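PDB 2XU0: erythrocyte membrane protein 1 from Plasmodium falciparum, which probably binds host cell surface receptors as a parasite adhesin, here represented by its N-terminal segment and first Duffy-binding-like domain, a rosetting module. Local coordinates for residues S191-F196 / T304-V309; L26-I31 / Y278-S283; G187-L192 / Y274-F279; P310-W315 / E416-L421. The protein carries 10 engineered substitutions. All coordinates share one frame; numbering follows the deposited sequence. Where two conformers were deposited one is given.

Interaction 1. Residues S191-F196 / T304-V309; sequences SLARSF and TYLDYV
Phe196 brings the CD2/CE2 side of its ring against Thr304 and Asp307, obliquely to both: its CD2 lies 3.8 Å from CG2 of Thr304, and its CE2 is 3.5 Å from OD2 of Asp307. The ring swings out from helix 186-204 because CG stands anti to the backbone N (chi1 178°), which sends it past the threonine methyl in the opposite sense. Ring and carboxylate planes are turned 51° apart. One turn earlier, Ala193 presents a methyl to two neighbours, its CB lying 3.7 Å from Thr304 OG1 and 3.8 Å from Leu306 CD1. That leucine branch also runs beside the aliphatic part of Arg194, whose charged end continues to Glu317. Thr304 OG1 accepts from the N of Leu306 at 3.1 Å, forming an ST turn that leads into the short 3-10 segment 306-307. The same hydroxyl bonds Glu27 of helix 22-39, while Asp307 OD2 is held by Trp257 and by a salt bridge to Arg261 on helix 249-268. Helix 186-204 thus packs on the loop leading into helix 311-338, both within the Duffy-binding region. With no hydrogen bond between the segments, van der Waals packing, part of it carbon against oxygen, seats the helix; the buried oxygens of Thr304 and Asp307 are satisfied by the ST turn and by other helices, which would favour a carboxylate that stays charged beside the ring.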
# COMPACT_ATOMS: atom_id res chain seq x y z
N SER A 191 -2.75 -2.43 6.81
CA SER A 191 -1.36 -2.65 6.39
C SER A 191 -1.05 -4.12 6.28
O SER A 191 -0.36 -4.52 5.34
CB SER A 191 -0.37 -1.92 7.28
OG SER A 191 -0.57 -0.52 7.13
N LEU A 192 -1.60 -4.94 7.22
CA LEU A 192 -1.47 -6.39 7.17
C LEU A 192 -2.15 -6.93 5.92
O LEU A 192 -1.62 -7.86 5.30
CB LEU A 192 -2.10 -7.05 8.41
CG LEU A 192 -1.34 -6.91 9.76
CD1 LEU A 192 -2.09 -7.65 10.88
CD2 LEU A 192 0.06 -7.46 9.65
N ALA A 193 -3.32 -6.41 5.55
CA ALA A 193 -4.04 -6.87 4.33
C ALA A 193 -3.18 -6.56 3.07
O ALA A 193 -3.13 -7.35 2.13
CB ALA A 193 -5.37 -6.18 4.23
N ARG A 194 -2.43 -5.45 3.11
CA ARG A 194 -1.56 -5.07 2.01
C ARG A 194 -0.38 -6.00 1.86
O ARG A 194 -0.04 -6.34 0.74
CB ARG A 194 -1.10 -3.62 2.13
CG ARG A 194 -2.23 -2.65 1.93
CD ARG A 194 -1.68 -1.29 2.15
NE ARG A 194 -2.65 -0.26 1.83
CZ ARG A 194 -2.78 0.85 2.52
NH1 ARG A 194 -2.02 1.07 3.58
NH2 ARG A 194 -3.67 1.76 2.16
N SER A 195 0.21 -6.45 3.00
CA SER A 195 1.32 -7.41 2.99
C SER A 195 0.82 -8.78 2.61
O SER A 195 1.50 -9.49 1.88
CB SER A 195 2.02 -7.44 4.36
OG SER A 195 2.88 -6.32 4.43
N PHE A 196 -0.35 -9.18 3.13
CA PHE A 196 -1.00 -10.46 2.82
C PHE A 196 -1.16 -10.58 1.31
O PHE A 196 -0.88 -11.64 0.72
CB PHE A 196 -2.40 -10.48 3.45
CG PHE A 196 -3.23 -11.71 3.20
CD1 PHE A 196 -2.84 -12.95 3.68
CD2 PHE A 196 -4.49 -11.60 2.61
CE1 PHE A 196 -3.68 -14.07 3.57
CE2 PHE A 196 -5.32 -12.72 2.47
CZ PHE A 196 -4.91 -13.95 2.92
N THR A 304 -10.38 -9.76 4.26
CA THR A 304 -9.88 -9.04 3.10
C THR A 304 -9.90 -9.89 1.84
O THR A 304 -9.74 -11.12 1.89
CB THR A 304 -8.46 -8.39 3.37
OG1 THR A 304 -8.06 -7.66 2.21
CG2 THR A 304 -7.37 -9.43 3.64
N TYR A 305 -9.99 -9.18 0.71
CA TYR A 305 -9.93 -9.73 -0.64
C TYR A 305 -8.92 -8.94 -1.48
O TYR A 305 -8.96 -8.99 -2.70
CB TYR A 305 -11.32 -9.74 -1.27
CG TYR A 305 -12.31 -10.55 -0.43
CD1 TYR A 305 -12.41 -11.93 -0.58
CD2 TYR A 305 -13.09 -9.93 0.54
CE1 TYR A 305 -13.33 -12.67 0.19
CE2 TYR A 305 -13.98 -10.66 1.33
CZ TYR A 305 -14.14 -12.02 1.11
OH TYR A 305 -15.04 -12.70 1.88
N LEU A 306 -7.96 -8.25 -0.82
CA LEU A 306 -6.92 -7.49 -1.52
C LEU A 306 -6.02 -8.41 -2.32
O LEU A 306 -5.55 -8.01 -3.38
CB LEU A 306 -6.11 -6.60 -0.58
CG LEU A 306 -6.77 -5.31 -0.06
CD1 LEU A 306 -5.77 -4.52 0.80
CD2 LEU A 306 -7.25 -4.40 -1.18
N ASP A 307 -5.87 -9.67 -1.87
CA ASP A 307 -5.08 -10.66 -2.61
C ASP A 307 -5.73 -11.03 -3.97
O ASP A 307 -5.17 -11.82 -4.74
CB ASP A 307 -4.76 -11.89 -1.73
CG ASP A 307 -5.95 -12.58 -1.07
OD1 ASP A 307 -6.91 -11.87 -0.66
OD2 ASP A 307 -5.88 -13.81 -0.85
N TYR A 308 -6.90 -10.44 -4.28
CA TYR A 308 -7.57 -10.64 -5.58
C TYR A 308 -7.66 -9.32 -6.34
O TYR A 308 -8.39 -9.20 -7.32
CB TYR A 308 -8.93 -11.36 -5.42
CG TYR A 308 -8.71 -12.78 -4.95
CD1 TYR A 308 -8.38 -13.79 -5.86
CD2 TYR A 308 -8.60 -13.07 -3.59
CE1 TYR A 308 -8.03 -15.06 -5.42
CE2 TYR A 308 -8.20 -14.33 -3.15
CZ TYR A 308 -7.93 -15.32 -4.07
OH TYR A 308 -7.61 -16.59 -3.65
N VAL A 309 -6.89 -8.33 -5.88
CA VAL A 309 -6.83 -7.00 -6.51
C VAL A 309 -5.50 -6.89 -7.26
O VAL A 309 -4.47 -7.14 -6.63
CB VAL A 309 -7.01 -5.82 -5.49
CG1 VAL A 309 -6.85 -4.45 -6.18
CG2 VAL A 309 -8.36 -5.90 -4.78

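Interaction 2. Residues L26-I31 / Y278-S283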
# COMPACT_ATOMS: atom_id res chain seq x y z
N LEU A 26 -12.08 -1.36 -4.59
CA LEU A 26 -11.25 -2.47 -5.08
C LEU A 26 -11.59 -3.76 -4.35
O LEU A 26 -11.64 -4.81 -4.99
CB LEU A 26 -9.73 -2.15 -5.02
CG LEU A 26 -9.22 -0.91 -5.79
CD1 LEU A 26 -7.82 -0.49 -5.31
CD2 LEU A 26 -9.22 -1.14 -7.28
N GLU A 27 -11.79 -3.69 -3.02
CA GLU A 27 -12.18 -4.83 -2.17
C GLU A 27 -13.52 -5.42 -2.68
O GLU A 27 -13.70 -6.65 -2.73
CB GLU A 27 -12.38 -4.37 -0.72
CG GLU A 27 -11.12 -4.32 0.11
CD GLU A 27 -10.69 -5.65 0.70
OE1 GLU A 27 -11.17 -6.70 0.21
OE2 GLU A 27 -9.83 -5.64 1.59
N ASN A 28 -14.42 -4.55 -3.08
CA ASN A 28 -15.70 -5.00 -3.61
C ASN A 28 -15.57 -5.74 -4.93
O ASN A 28 -16.27 -6.73 -5.15
CB ASN A 28 -16.74 -3.93 -3.61
CG ASN A 28 -17.29 -3.68 -2.23
OD1 ASN A 28 -17.79 -4.58 -1.56
ND2 ASN A 28 -17.16 -2.46 -1.75
N ILE A 29 -14.62 -5.34 -5.77
CA ILE A 29 -14.39 -6.08 -7.02
C ILE A 29 -13.62 -7.36 -6.70
O ILE A 29 -13.94 -8.39 -7.25
CB ILE A 29 -13.75 -5.20 -8.14
CG1 ILE A 29 -14.65 -4.00 -8.45
CG2 ILE A 29 -13.48 -6.05 -9.39
CD1 ILE A 29 -13.94 -2.84 -9.19
N GLY A 30 -12.69 -7.29 -5.72
CA GLY A 30 -11.92 -8.43 -5.24
C GLY A 30 -12.79 -9.59 -4.76
O GLY A 30 -12.46 -10.75 -5.00
N ILE A 31 -13.89 -9.27 -4.05
CA ILE A 31 -14.88 -10.25 -3.55
C ILE A 31 -15.45 -11.01 -4.75
O ILE A 31 -15.57 -12.23 -4.68
CB ILE A 31 -16.08 -9.55 -2.82
CG1 ILE A 31 -15.66 -9.00 -1.48
CG2 ILE A 31 -17.26 -10.54 -2.62
CD1 ILE A 31 -16.74 -8.33 -0.78
N TYR A 278 -10.49 -5.53 10.93
CA TYR A 278 -10.52 -5.03 9.55
C TYR A 278 -11.92 -4.52 9.23
O TYR A 278 -12.91 -5.21 9.48
CB TYR A 278 -10.13 -6.13 8.56
CG TYR A 278 -9.87 -5.61 7.16
CD1 TYR A 278 -8.75 -4.83 6.88
CD2 TYR A 278 -10.73 -5.91 6.11
CE1 TYR A 278 -8.52 -4.32 5.61
CE2 TYR A 278 -10.47 -5.46 4.81
CZ TYR A 278 -9.36 -4.67 4.57
OH TYR A 278 -9.12 -4.12 3.34
N PHE A 279 -12.00 -3.31 8.68
CA PHE A 279 -13.30 -2.76 8.32
C PHE A 279 -13.31 -2.41 6.85
O PHE A 279 -12.35 -1.83 6.33
CB PHE A 279 -13.61 -1.48 9.12
CG PHE A 279 -13.73 -1.62 10.62
CD1 PHE A 279 -14.98 -1.61 11.24
CD2 PHE A 279 -12.60 -1.70 11.42
CE1 PHE A 279 -15.08 -1.67 12.63
CE2 PHE A 279 -12.70 -1.79 12.82
CZ PHE A 279 -13.95 -1.78 13.41
N ARG A 280 -14.43 -2.70 6.18
CA ARG A 280 -14.66 -2.35 4.78
C ARG A 280 -16.15 -2.14 4.55
O ARG A 280 -16.96 -2.65 5.33
CB ARG A 280 -14.05 -3.38 3.80
CG ARG A 280 -14.38 -4.84 4.11
CD ARG A 280 -14.19 -5.73 2.90
NE ARG A 280 -15.23 -5.45 1.92
CZ ARG A 280 -16.36 -6.14 1.81
NH1 ARG A 280 -16.57 -7.21 2.56
NH2 ARG A 280 -17.27 -5.78 0.92
N LYS A 281 -16.51 -1.35 3.53
CA LYS A 281 -17.90 -1.05 3.21
C LYS A 281 -18.30 -1.58 1.87
O LYS A 281 -17.48 -1.63 0.96
CB LYS A 281 -18.18 0.47 3.24
CG LYS A 281 -18.02 1.06 4.63
CD LYS A 281 -18.36 2.52 4.64
CE LYS A 281 -18.06 3.09 6.01
NZ LYS A 281 -18.26 4.56 6.02
N GLY A 282 -19.56 -1.98 1.75
CA GLY A 282 -20.14 -2.39 0.49
C GLY A 282 -20.52 -1.17 -0.31
O GLY A 282 -20.50 -0.04 0.20
N SER A 283 -20.91 -1.39 -1.56
CA SER A 283 -21.34 -0.34 -2.49
C SER A 283 -22.56 0.42 -1.97
O SER A 283 -22.76 1.58 -2.34
CB SER A 283 -21.66 -0.97 -3.84
OG SER A 283 -20.57 -1.76 -4.27
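Tyr278 OH donates to Glu27 OE2 in a very short hydrogen bond, modelled at 2.4 Å, a length that is doubtful, with the carboxylate oxygen at the edge of the phenol ring and the two planes 56° apart. A bend at chi2 of Glu27 turns its carboxylate toward the loop 304-305: OE2 is also bonded by Thr304 OG1, and OE1 takes the backbone N of Tyr305. Asn28, next along helix 22-39, uses both ends of its amide. Its ND2 donates to Lys281 O at 2.9 Å, in the carbonyl plane and on a lone pair, with a nearly straight N-H (161°). Its OD1 receives NH2 of Arg280 at 2.8 Å, a more bent bond whose donor stands above the amide carbonyl plane. The guanidinium in turn carries CD1 of Ile31 over one face. Next to these bonds, Glu27 CB approaches Arg280 NE at 4.0 Å, although the arginine is not in a salt bridge with that glutamate. Residues 26-31 run nearly perpendicular (84°) to strand 279-281, and Arg23 and Asn24, earlier on the same helix, also bond the strand. Here the N-terminal segment docks onto the Duffy-binding domain through directional bonds as well as packing. With Thr304 OG1 and Tyr305 N on its oxygens, and Arg280 close by, the buried Glu27 carboxylate would probably be stabilised in its charged form.

Interaction 3. Residues G187-L192 / Y274-F279; sequences GICTSL and YYADYF
Cys189 rests its sulfur against the backbone of the chain approaching strand 279-281. SG lies 3.4 Å from Asp277 N and 3.7 Å from the methyl CB of Ala276, packing rather than hydrogen bonding. On the helix side of that sulfur, Cys189 CB meets Tyr278 CD1 at 4.0 Å. Thr190 comes next: its CA, 3.9 Å from Tyr278 CE1, sits at the edge of the ring and in its plane, and its side chain runs across the tyrosine at about a right angle. The threonine hydroxyl also shares a water with the backbone, OG1 standing 3.0 Å from the water and Phe279 N donating to it at 3.1 Å.

Further out, chi1 of Cys189 (-60°) sets SG beside its own backbone N, from where it forms the disulfide with Cys295. The residues it touches are fixed in their turn: Asp277 N is bonded by Asn184, and the Asp277 carboxylate takes Ser290 and the N of Gly293. Cys295 both bonds Cys189 and pairs with Ala276 through the backbone, so that the disulfide ties helix 186-204 to the loop that feeds the small two-stranded antiparallel sheet. Such disulfide-braced joining of helices and connecting loops is characteristic of the Duffy-binding-like fold.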
# COMPACT_ATOMS: atom_id res chain seq x y z
N GLY A 187 -6.15 0.58 11.16
CA GLY A 187 -5.05 0.96 10.28
C GLY A 187 -4.00 -0.13 10.13
O GLY A 187 -3.45 -0.31 9.05
N ILE A 188 -3.73 -0.87 11.22
CA ILE A 188 -2.76 -1.98 11.27
C ILE A 188 -3.29 -3.15 10.44
O ILE A 188 -2.53 -3.76 9.69
CB ILE A 188 -2.46 -2.40 12.74
CG1 ILE A 188 -1.78 -1.25 13.53
CG2 ILE A 188 -1.67 -3.71 12.80
CD1 ILE A 188 -1.25 -1.63 15.02
N CYS A 189 -4.60 -3.49 10.62
CA CYS A 189 -5.27 -4.55 9.87
C CYS A 189 -5.18 -4.25 8.34
O CYS A 189 -4.91 -5.16 7.57
CB CYS A 189 -6.72 -4.71 10.35
SG CYS A 189 -6.86 -5.13 12.11
N THR A 190 -5.36 -2.98 7.94
CA THR A 190 -5.23 -2.53 6.52
C THR A 190 -3.79 -2.80 6.01
O THR A 190 -3.63 -3.36 4.93
CB THR A 190 -5.63 -1.03 6.39
OG1 THR A 190 -7.03 -0.93 6.65
CG2 THR A 190 -5.37 -0.46 4.99
N SER A 191 -2.75 -2.43 6.81
CA SER A 191 -1.36 -2.65 6.39
C SER A 191 -1.05 -4.12 6.28
O SER A 191 -0.36 -4.52 5.34
CB SER A 191 -0.37 -1.92 7.28
OG SER A 191 -0.57 -0.52 7.13
N LEU A 192 -1.60 -4.94 7.22
CA LEU A 192 -1.47 -6.39 7.17
C LEU A 192 -2.15 -6.93 5.92
O LEU A 192 -1.62 -7.86 5.30
CB LEU A 192 -2.10 -7.05 8.41
CG LEU A 192 -1.34 -6.91 9.76
CD1 LEU A 192 -2.09 -7.65 10.88
CD2 LEU A 192 0.06 -7.46 9.65
N TYR A 274 -5.15 -7.14 20.02
CA TYR A 274 -6.51 -7.61 20.31
C TYR A 274 -7.55 -6.61 19.83
O TYR A 274 -8.51 -7.00 19.18
CB TYR A 274 -6.73 -7.94 21.79
CG TYR A 274 -8.12 -8.49 22.03
CD1 TYR A 274 -8.45 -9.80 21.67
CD2 TYR A 274 -9.14 -7.68 22.53
CE1 TYR A 274 -9.73 -10.30 21.86
CE2 TYR A 274 -10.44 -8.17 22.72
CZ TYR A 274 -10.72 -9.49 22.39
OH TYR A 274 -11.99 -9.98 22.57
N TYR A 275 -7.37 -5.34 20.14
CA TYR A 275 -8.30 -4.29 19.77
C TYR A 275 -7.92 -3.70 18.42
O TYR A 275 -7.42 -2.57 18.31
CB TYR A 275 -8.42 -3.26 20.90
CG TYR A 275 -8.93 -3.87 22.20
CD1 TYR A 275 -10.29 -4.10 22.40
CD2 TYR A 275 -8.06 -4.16 23.25
CE1 TYR A 275 -10.77 -4.63 23.60
CE2 TYR A 275 -8.52 -4.70 24.46
CZ TYR A 275 -9.88 -4.94 24.63
OH TYR A 275 -10.36 -5.47 25.81
N ALA A 276 -8.09 -4.52 17.39
CA ALA A 276 -7.81 -4.19 15.98
C ALA A 276 -8.66 -5.09 15.12
O ALA A 276 -8.64 -6.32 15.26
CB ALA A 276 -6.34 -4.36 15.65
N ASP A 277 -9.45 -4.49 14.24
CA ASP A 277 -10.30 -5.28 13.35
C ASP A 277 -10.27 -4.69 11.95
O ASP A 277 -10.03 -3.49 11.80
CB ASP A 277 -11.76 -5.33 13.88
CG ASP A 277 -11.89 -6.23 15.10
OD1 ASP A 277 -11.98 -7.47 14.92
OD2 ASP A 277 -11.77 -5.71 16.23
N TYR A 278 -10.49 -5.53 10.93
CA TYR A 278 -10.52 -5.03 9.55
C TYR A 278 -11.92 -4.52 9.23
O TYR A 278 -12.91 -5.21 9.48
CB TYR A 278 -10.13 -6.13 8.56
CG TYR A 278 -9.87 -5.61 7.16
CD1 TYR A 278 -8.75 -4.83 6.88
CD2 TYR A 278 -10.73 -5.91 6.11
CE1 TYR A 278 -8.52 -4.32 5.61
CE2 TYR A 278 -10.47 -5.46 4.81
CZ TYR A 278 -9.36 -4.67 4.57
OH TYR A 278 -9.12 -4.12 3.34
N PHE A 279 -12.00 -3.31 8.68
CA PHE A 279 -13.30 -2.76 8.32
C PHE A 279 -13.31 -2.41 6.85
O PHE A 279 -12.35 -1.83 6.33
CB PHE A 279 -13.61 -1.48 9.12
CG PHE A 279 -13.73 -1.62 10.62
CD1 PHE A 279 -14.98 -1.61 11.24
CD2 PHE A 279 -12.60 -1.70 11.42
CE1 PHE A 279 -15.08 -1.67 12.63
CE2 PHE A 279 -12.70 -1.79 12.82
CZ PHE A 279 -13.95 -1.78 13.41
O HOH W 1 -9.28 -1.91 8.35

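Interaction 4. Residues P310-W315 / E416-L421; sequences PQFLRW and EFYENL
Leu313 reaches from helix 311-338 into a pocket made by three residues of helix 415-423. Its CB heads toward that helix, and CG then arrives 3.5 Å from Tyr418 OH, the tyrosine coming to meet it from the opposite direction. At the tip both methyls stay by the hydroxyl, and CD1 also reaches Phe417 CE2 (3.7 Å) and Leu421 CD1 (3.8 Å). Putting CG anti to the carbonyl carbon (chi1 -63°) is what brings that branch between the two aromatic rings and the leucine.

Pro310, at the N-cap position of the helix, covers the neighbouring part of the contact. Its CD stands over the face of the Phe417 ring, 3.4 Å from the centroid and 14° off the normal, a clear CH-pi contact, while its CG slides along Tyr418 to within 3.9 Å of CE2. Phe312 adds its ring edge, with CD2 near the tyrosine hydroxyl. Ile29 of helix 22-39 also packs on Phe417.

The start of helix 311-338, in the Duffy-binding range, is thus packed on helix 415-423 of the C-terminal subdomain range. Since the segments exchange no hydrogen bond, this junction depends on shape: a proline CH on an aromatic face and a branched leucine between rings, dispersion and burial doing the work.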
# COMPACT_ATOMS: atom_id res chain seq x y z
N PRO A 310 -5.47 -6.51 -8.57
CA PRO A 310 -4.17 -6.33 -9.24
C PRO A 310 -3.20 -5.51 -8.39
O PRO A 310 -3.56 -4.47 -7.84
CB PRO A 310 -4.53 -5.62 -10.56
CG PRO A 310 -5.93 -6.04 -10.84
CD PRO A 310 -6.59 -6.17 -9.48
N GLN A 311 -1.97 -5.99 -8.31
CA GLN A 311 -0.89 -5.40 -7.51
C GLN A 311 -0.63 -3.91 -7.77
O GLN A 311 -0.48 -3.15 -6.81
CB GLN A 311 0.39 -6.24 -7.63
CG GLN A 311 1.53 -5.76 -6.74
CD GLN A 311 2.67 -6.71 -6.71
OE1 GLN A 311 3.34 -6.94 -7.72
NE2 GLN A 311 2.98 -7.19 -5.51
N PHE A 312 -0.60 -3.50 -9.05
CA PHE A 312 -0.39 -2.10 -9.43
C PHE A 312 -1.47 -1.21 -8.78
O PHE A 312 -1.16 -0.13 -8.29
CB PHE A 312 -0.38 -1.93 -10.98
CG PHE A 312 -0.57 -0.48 -11.37
CD1 PHE A 312 0.45 0.45 -11.15
CD2 PHE A 312 -1.80 -0.02 -11.82
CE1 PHE A 312 0.22 1.82 -11.34
CE2 PHE A 312 -2.01 1.35 -12.04
CZ PHE A 312 -0.99 2.25 -11.82
N LEU A 313 -2.74 -1.63 -8.81
CA LEU A 313 -3.84 -0.86 -8.21
C LEU A 313 -3.70 -0.75 -6.68
O LEU A 313 -3.97 0.31 -6.10
CB LEU A 313 -5.22 -1.49 -8.59
CG LEU A 313 -5.53 -1.47 -10.10
CD1 LEU A 313 -6.82 -2.20 -10.40
CD2 LEU A 313 -5.51 -0.01 -10.67
N ARG A 314 -3.28 -1.83 -6.04
CA ARG A 314 -3.02 -1.87 -4.59
C ARG A 314 -1.87 -0.93 -4.26
O ARG A 314 -1.98 -0.19 -3.31
CB ARG A 314 -2.60 -3.27 -4.15
CG ARG A 314 -3.67 -4.33 -4.30
CD ARG A 314 -3.30 -5.57 -3.53
NE ARG A 314 -1.88 -5.96 -3.60
CZ ARG A 314 -1.43 -7.04 -4.24
NH1 ARG A 314 -2.25 -7.77 -4.97
NH2 ARG A 314 -0.15 -7.34 -4.19
N TRP A 315 -0.79 -0.94 -5.06
CA TRP A 315 0.36 -0.08 -4.79
C TRP A 315 0.08 1.39 -4.97
O TRP A 315 0.58 2.19 -4.20
CB TRP A 315 1.58 -0.48 -5.63
CG TRP A 315 2.21 -1.81 -5.28
CD1 TRP A 315 1.94 -2.61 -4.20
CD2 TRP A 315 3.36 -2.38 -5.93
NE1 TRP A 315 2.80 -3.69 -4.19
CE2 TRP A 315 3.70 -3.56 -5.22
CE3 TRP A 315 4.14 -2.01 -7.04
CZ2 TRP A 315 4.77 -4.40 -5.63
CZ3 TRP A 315 5.17 -2.85 -7.46
CH2 TRP A 315 5.47 -4.03 -6.77
N GLU A 416 -10.48 -10.09 -15.83
CA GLU A 416 -11.82 -9.94 -15.23
C GLU A 416 -11.91 -8.72 -14.32
O GLU A 416 -12.96 -8.08 -14.30
CB GLU A 416 -12.27 -11.19 -14.46
CG GLU A 416 -12.72 -12.35 -15.33
CD GLU A 416 -14.07 -12.21 -16.02
OE1 GLU A 416 -14.25 -12.85 -17.08
OE2 GLU A 416 -14.94 -11.48 -15.50
N PHE A 417 -10.82 -8.41 -13.55
CA PHE A 417 -10.85 -7.25 -12.64
C PHE A 417 -11.00 -5.95 -13.42
O PHE A 417 -11.87 -5.14 -13.09
CB PHE A 417 -9.59 -7.19 -11.76
CG PHE A 417 -9.79 -6.31 -10.56
CD1 PHE A 417 -10.03 -6.85 -9.30
CD2 PHE A 417 -9.66 -4.92 -10.66
CE1 PHE A 417 -10.18 -6.03 -8.19
CE2 PHE A 417 -9.82 -4.10 -9.55
CZ PHE A 417 -10.10 -4.66 -8.33
N TYR A 418 -10.16 -5.75 -14.44
CA TYR A 418 -10.22 -4.55 -15.28
C TYR A 418 -11.56 -4.50 -16.05
O TYR A 418 -12.08 -3.40 -16.24
CB TYR A 418 -8.96 -4.39 -16.16
CG TYR A 418 -7.76 -3.90 -15.38
CD1 TYR A 418 -7.62 -2.56 -15.03
CD2 TYR A 418 -6.74 -4.78 -15.01
CE1 TYR A 418 -6.52 -2.11 -14.29
CE2 TYR A 418 -5.62 -4.34 -14.29
CZ TYR A 418 -5.52 -3.00 -13.93
OH TYR A 418 -4.44 -2.57 -13.20
N GLU A 419 -12.18 -5.68 -16.35
CA GLU A 419 -13.52 -5.76 -16.98
C GLU A 419 -14.53 -5.09 -16.02
O GLU A 419 -15.30 -4.24 -16.44
CB GLU A 419 -13.93 -7.24 -17.23
CG GLU A 419 -14.17 -7.61 -18.68
CD GLU A 419 -13.36 -8.79 -19.21
OE1 GLU A 419 -13.52 -9.91 -18.67
OE2 GLU A 419 -12.61 -8.60 -20.19
N ASN A 420 -14.46 -5.42 -14.71
CA ASN A 420 -15.32 -4.85 -13.67
C ASN A 420 -15.12 -3.36 -13.44
O ASN A 420 -16.10 -2.68 -13.16
CB ASN A 420 -15.20 -5.61 -12.37
CG ASN A 420 -16.12 -6.79 -12.32
OD1 ASN A 420 -17.29 -6.66 -11.93
ND2 ASN A 420 -15.64 -7.95 -12.76
N LEU A 421 -13.87 -2.84 -13.51
CA LEU A 421 -13.57 -1.41 -13.35
C LEU A 421 -14.24 -0.62 -14.46
O LEU A 421 -14.76 0.47 -14.23
CB LEU A 421 -12.05 -1.14 -13.42
CG LEU A 421 -11.23 -1.33 -12.18
CD1 LEU A 421 -9.77 -1.18 -12.51
CD2 LEU A 421 -11.63 -0.33 -11.08

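In the fold
Interactions 1, 3 and 4 are buried, while interaction 2 is only partly so and reaches the surface at Ser283. Interactions 1 and 3 share helix 186-204, and Tyr278 serves both interactions 2 and 3, its ring also touching Ala193 and Thr304 of interaction 1. Helix 22-39, one partner of interaction 2, also borders interactions 1 and 4. Their chemistry follows place. The N-terminal segment docks in interaction 2 by side-chain hydrogen bonds, interaction 3 adds a disulfide and a bridging water, and interactions 1 and 4 rely on van der Waals packing. Interactions 3 and 4 do not touch, their centres being about 22 Å apart.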